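D-glycero-D-manno-heptose 1-phosphate kinase (Bacteroides thetaiotaomicron, PDB 3K85) probably transfers a phosphate group from ATP to a phosphorylated sugar, as a kinase of the GHMP family. Local coordinates at residues Leu185-Leu195 against Lys243-Phe254. Residues are numbered along the deposited sequence; the frame is centred on the assembly and turned at random.
Sequences LKMKRWIVDEL and KLALLKGDVGEF
Ile191, in the first turn of helix 189-197, packs on Leu246, Leu247 and Gly249 in the turn that joins helices 230-246 and 251-264. Its CB carries two branches. CG2 lies 3.2 Å from Leu246 O, while CG1 is 3.9 Å from Gly249 CA and also sits over the centre of one face of the Trp190 ring. Beyond CG1, the terminal CD1 ends 3.5 Å from Leu247 O, completing a contact made largely with backbone. With chi1 at 79°, the Trp190 side chain stands between its own backbone N and carbonyl carbon, which swings the indole over and leaves its CH2 3.7 Å from Gly249 CA.

Leu195 extends the packing along the helix: its CD1 meets Leu246 CD2 at 3.6 Å and reaches the Phe254 ring obliquely. At the other end, selenomethionine Met187 bends at chi2 and chi3, bringing SE to 3.9 Å from Leu247 CD2 and CE close to Leu246 O. No direct hydrogen bond joins the segments, but a water accepts from Lys188 NZ and donates to Leu247 O. Val182 of the second subunit also packs on Leu247.

A Schellman motif closes helix 230-246, with Gly249 at C-prime in positive phi and Asp250 N bonded to Ala245 O (3.0 Å). Asp250, its OD1 accepting from Glu253 N, then N-caps helix 251-264, and this doubly capped turn of the GHMP kinase C-terminal region packs against helix 189-197.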
loop_
_atom_site.group_PDB
_atom_site.type_symbol
_atom_site.label_atom_id
_atom_site.label_comp_id
_atom_site.label_asym_id
_atom_site.label_seq_id
_atom_site.Cartn_x
_atom_site.Cartn_y
_atom_site.Cartn_z
ATOM N N LEU A 185 2.162 1.861 -0.689
ATOM C CA LEU A 185 1.145 1.410 -1.639
ATOM C C LEU A 185 1.436 0.101 -2.379
ATOM O O LEU A 185 2.495 -0.043 -2.986
ATOM C CB LEU A 185 0.891 2.496 -2.692
ATOM C CG LEU A 185 0.508 3.918 -2.274
ATOM C CD1 LEU A 185 0.400 4.781 -3.536
ATOM C CD2 LEU A 185 -0.812 3.914 -1.519
ATOM N N LYS A 186 0.498 -0.847 -2.334
ATOM C CA LYS A 186 0.659 -2.095 -3.079
ATOM C C LYS A 186 0.350 -1.729 -4.525
ATOM O O LYS A 186 -0.726 -1.224 -4.812
ATOM C CB LYS A 186 -0.356 -3.167 -2.657
ATOM C CG LYS A 186 -0.123 -3.820 -1.318
ATOM C CD LYS A 186 -0.816 -5.185 -1.233
ATOM C CE LYS A 186 -2.291 -5.109 -1.602
ATOM N NZ LYS A 186 -3.007 -6.356 -1.252
HETATM N N MSE A 187 1.275 -1.963 -5.441
HETATM C CA MSE A 187 0.993 -1.634 -6.828
HETATM C C MSE A 187 0.761 -2.897 -7.643
HETATM O O MSE A 187 1.604 -3.790 -7.655
HETATM C CB MSE A 187 2.142 -0.822 -7.433
HETATM C CG MSE A 187 2.213 0.619 -6.950
HETATM SE SE MSE A 187 0.715 1.760 -7.529
HETATM C CE MSE A 187 1.140 1.853 -9.408
ATOM N N LYS A 188 -0.390 -2.987 -8.301
ATOM C CA LYS A 188 -0.672 -4.146 -9.142
ATOM C C LYS A 188 0.471 -4.319 -10.158
ATOM O O LYS A 188 0.945 -3.350 -10.741
ATOM C CB LYS A 188 -2.018 -3.971 -9.855
ATOM C CG LYS A 188 -3.208 -4.033 -8.897
ATOM C CD LYS A 188 -4.476 -4.537 -9.575
ATOM C CE LYS A 188 -5.053 -3.515 -10.561
ATOM N NZ LYS A 188 -5.648 -2.316 -9.886
ATOM N N ARG A 189 0.922 -5.550 -10.355
ATOM C CA ARG A 189 2.029 -5.810 -11.266
ATOM C C ARG A 189 1.854 -5.246 -12.677
ATOM O O ARG A 189 2.814 -4.736 -13.262
ATOM C CB ARG A 189 2.310 -7.320 -11.361
ATOM C CG ARG A 189 3.501 -7.635 -12.263
ATOM C CD ARG A 189 3.696 -9.122 -12.477
ATOM N NE ARG A 189 2.573 -9.735 -13.180
ATOM C CZ ARG A 189 2.516 -11.024 -13.506
ATOM N NH1 ARG A 189 3.521 -11.835 -13.189
ATOM N NH2 ARG A 189 1.454 -11.502 -14.149
ATOM N N TRP A 190 0.650 -5.334 -13.230
ATOM C CA TRP A 190 0.441 -4.830 -14.573
ATOM C C TRP A 190 0.585 -3.316 -14.688
ATOM O O TRP A 190 0.939 -2.805 -15.747
ATOM C CB TRP A 190 -0.922 -5.269 -15.113
ATOM C CG TRP A 190 -2.085 -4.477 -14.608
ATOM C CD1 TRP A 190 -2.917 -4.811 -13.586
ATOM C CD2 TRP A 190 -2.566 -3.229 -15.126
ATOM N NE1 TRP A 190 -3.890 -3.858 -13.433
ATOM C CE2 TRP A 190 -3.700 -2.873 -14.366
ATOM C CE3 TRP A 190 -2.151 -2.379 -16.155
ATOM C CZ2 TRP A 190 -4.428 -1.696 -14.606
ATOM C CZ3 TRP A 190 -2.875 -1.205 -16.391
ATOM C CH2 TRP A 190 -3.999 -0.880 -15.620
ATOM N N ILE A 191 0.312 -2.591 -13.609
ATOM C CA ILE A 191 0.443 -1.129 -13.636
ATOM C C ILE A 191 1.934 -0.791 -13.640
ATOM O O ILE A 191 2.393 0.103 -14.359
ATOM C CB ILE A 191 -0.239 -0.481 -12.396
ATOM C CG1 ILE A 191 -1.755 -0.660 -12.500
ATOM C CG2 ILE A 191 0.131 0.994 -12.285
ATOM C CD1 ILE A 191 -2.492 -0.201 -11.269
ATOM N N VAL A 192 2.688 -1.538 -12.847
ATOM C CA VAL A 192 4.122 -1.333 -12.756
ATOM C C VAL A 192 4.771 -1.640 -14.094
ATOM O O VAL A 192 5.604 -0.865 -14.569
ATOM C CB VAL A 192 4.740 -2.226 -11.678
ATOM C CG1 VAL A 192 6.250 -2.006 -11.616
ATOM C CG2 VAL A 192 4.098 -1.913 -10.339
ATOM N N ASP A 193 4.404 -2.775 -14.692
ATOM C CA ASP A 193 4.938 -3.145 -16.002
ATOM C C ASP A 193 4.514 -2.120 -17.063
ATOM O O ASP A 193 5.309 -1.736 -17.925
ATOM C CB ASP A 193 4.447 -4.538 -16.430
ATOM C CG ASP A 193 5.202 -5.655 -15.747
ATOM O OD1 ASP A 193 6.442 -5.567 -15.641
ATOM O OD2 ASP A 193 4.557 -6.633 -15.330
ATOM N N GLU A 194 3.263 -1.679 -17.004
ATOM C CA GLU A 194 2.787 -0.696 -17.970
ATOM C C GLU A 194 3.564 0.598 -17.821
ATOM O O GLU A 194 3.955 1.201 -18.818
ATOM C CB GLU A 194 1.301 -0.400 -17.773
ATOM C CG GLU A 194 0.730 0.571 -18.804
ATOM C CD GLU A 194 0.722 -0.000 -20.220
ATOM O OE1 GLU A 194 1.277 -1.102 -20.433
ATOM O OE2 GLU A 194 0.161 0.659 -21.125
ATOM N N LEU A 195 3.776 1.028 -16.576
ATOM C CA LEU A 195 4.503 2.261 -16.321
ATOM C C LEU A 195 5.961 2.128 -16.755
ATOM O O LEU A 195 6.522 3.055 -17.341
ATOM C CB LEU A 195 4.435 2.638 -14.833
ATOM C CG LEU A 195 4.857 4.079 -14.505
ATOM C CD1 LEU A 195 3.777 5.058 -14.972
ATOM C CD2 LEU A 195 5.085 4.229 -13.016
ATOM N N LYS A 243 -1.229 10.140 -7.610
ATOM C CA LYS A 243 -1.520 8.919 -6.868
ATOM C C LYS A 243 -2.765 8.278 -7.459
ATOM O O LYS A 243 -2.752 7.116 -7.880
ATOM C CB LYS A 243 -1.777 9.214 -5.390
ATOM C CG LYS A 243 -2.044 7.956 -4.575
ATOM C CD LYS A 243 -2.433 8.267 -3.146
ATOM C CE LYS A 243 -3.786 8.952 -3.079
ATOM N NZ LYS A 243 -4.253 9.065 -1.672
ATOM N N LEU A 244 -3.835 9.060 -7.497
ATOM C CA LEU A 244 -5.107 8.596 -8.013
ATOM C C LEU A 244 -5.052 8.152 -9.486
ATOM O O LEU A 244 -5.828 7.293 -9.906
ATOM C CB LEU A 244 -6.159 9.686 -7.808
ATOM C CG LEU A 244 -7.564 9.409 -8.343
ATOM C CD1 LEU A 244 -8.104 8.085 -7.787
ATOM C CD2 LEU A 244 -8.472 10.586 -7.978
ATOM N N ALA A 245 -4.134 8.723 -10.264
ATOM C CA ALA A 245 -4.006 8.347 -11.666
ATOM C C ALA A 245 -3.300 6.997 -11.808
ATOM O O ALA A 245 -3.779 6.111 -12.512
ATOM C CB ALA A 245 -3.233 9.413 -12.426
ATOM N N LEU A 246 -2.162 6.845 -11.138
ATOM C CA LEU A 246 -1.393 5.606 -11.204
ATOM C C LEU A 246 -2.025 4.394 -10.516
ATOM O O LEU A 246 -1.720 3.252 -10.874
ATOM C CB LEU A 246 0.004 5.818 -10.631
ATOM C CG LEU A 246 0.967 6.645 -11.474
ATOM C CD1 LEU A 246 2.330 6.615 -10.804
ATOM C CD2 LEU A 246 1.059 6.075 -12.886
ATOM N N LEU A 247 -2.878 4.628 -9.522
ATOM C CA LEU A 247 -3.531 3.523 -8.834
ATOM C C LEU A 247 -4.527 2.837 -9.767
ATOM O O LEU A 247 -4.922 1.692 -9.536
ATOM C CB LEU A 247 -4.266 4.015 -7.588
ATOM C CG LEU A 247 -3.411 4.394 -6.380
ATOM C CD1 LEU A 247 -4.322 4.822 -5.237
ATOM C CD2 LEU A 247 -2.543 3.213 -5.970
ATOM N N LYS A 248 -4.938 3.547 -10.815
ATOM C CA LYS A 248 -5.884 3.009 -11.786
ATOM C C LYS A 248 -5.171 2.578 -13.074
ATOM O O LYS A 248 -5.780 1.982 -13.959
ATOM C CB LYS A 248 -6.971 4.050 -12.106
ATOM C CG LYS A 248 -8.002 4.245 -10.990
ATOM C CD LYS A 248 -9.167 5.129 -11.447
ATOM C CE LYS A 248 -10.416 4.976 -10.557
ATOM N NZ LYS A 248 -10.241 5.493 -9.164
ATOM N N GLY A 249 -3.877 2.878 -13.164
ATOM C CA GLY A 249 -3.107 2.508 -14.339
ATOM C C GLY A 249 -3.248 3.503 -15.476
ATOM O O GLY A 249 -2.855 3.239 -16.616
ATOM N N ASP A 250 -3.810 4.662 -15.172
ATOM C CA ASP A 250 -3.990 5.680 -16.191
ATOM C C ASP A 250 -2.678 6.410 -16.455
ATOM O O ASP A 250 -2.449 7.505 -15.943
ATOM C CB ASP A 250 -5.053 6.680 -15.746
ATOM C CG ASP A 250 -5.492 7.593 -16.865
ATOM O OD1 ASP A 250 -4.638 7.992 -17.689
ATOM O OD2 ASP A 250 -6.692 7.925 -16.913
ATOM N N VAL A 251 -1.816 5.807 -17.260
ATOM C CA VAL A 251 -0.534 6.424 -17.578
ATOM C C VAL A 251 -0.708 7.709 -18.398
ATOM O O VAL A 251 0.089 8.640 -18.279
ATOM C CB VAL A 251 0.383 5.447 -18.350
ATOM C CG1 VAL A 251 1.766 6.076 -18.566
ATOM C CG2 VAL A 251 0.524 4.157 -17.567
ATOM N N GLY A 252 -1.751 7.752 -19.224
ATOM C CA GLY A 252 -2.011 8.930 -20.031
ATOM C C GLY A 252 -2.253 10.133 -19.136
ATOM O O GLY A 252 -1.720 11.223 -19.378
ATOM N N GLU A 253 -3.052 9.935 -18.088
ATOM C CA GLU A 253 -3.339 11.014 -17.159
ATOM C C GLU A 253 -2.051 11.420 -16.453
ATOM O O GLU A 253 -1.848 12.593 -16.142
ATOM C CB GLU A 253 -4.383 10.578 -16.133
ATOM C CG GLU A 253 -4.713 11.649 -15.099
ATOM C CD GLU A 253 -5.309 12.920 -15.710
ATOM O OE1 GLU A 253 -5.612 13.862 -14.938
ATOM O OE2 GLU A 253 -5.475 12.976 -16.952
ATOM N N PHE A 254 -1.176 10.448 -16.207
ATOM C CA PHE A 254 0.088 10.736 -15.544
ATOM C C PHE A 254 0.921 11.629 -16.460
ATOM O O PHE A 254 1.579 12.573 -16.012
ATOM C CB PHE A 254 0.841 9.434 -15.226
ATOM C CG PHE A 254 2.213 9.648 -14.640
ATOM C CD1 PHE A 254 2.409 10.541 -13.586
ATOM C CD2 PHE A 254 3.309 8.957 -15.144
ATOM C CE1 PHE A 254 3.678 10.739 -13.045
ATOM C CE2 PHE A 254 4.581 9.143 -14.614
ATOM C CZ PHE A 254 4.770 10.035 -13.564
HETATM O O HOH W 1 -4.536 -0.197 -7.890
#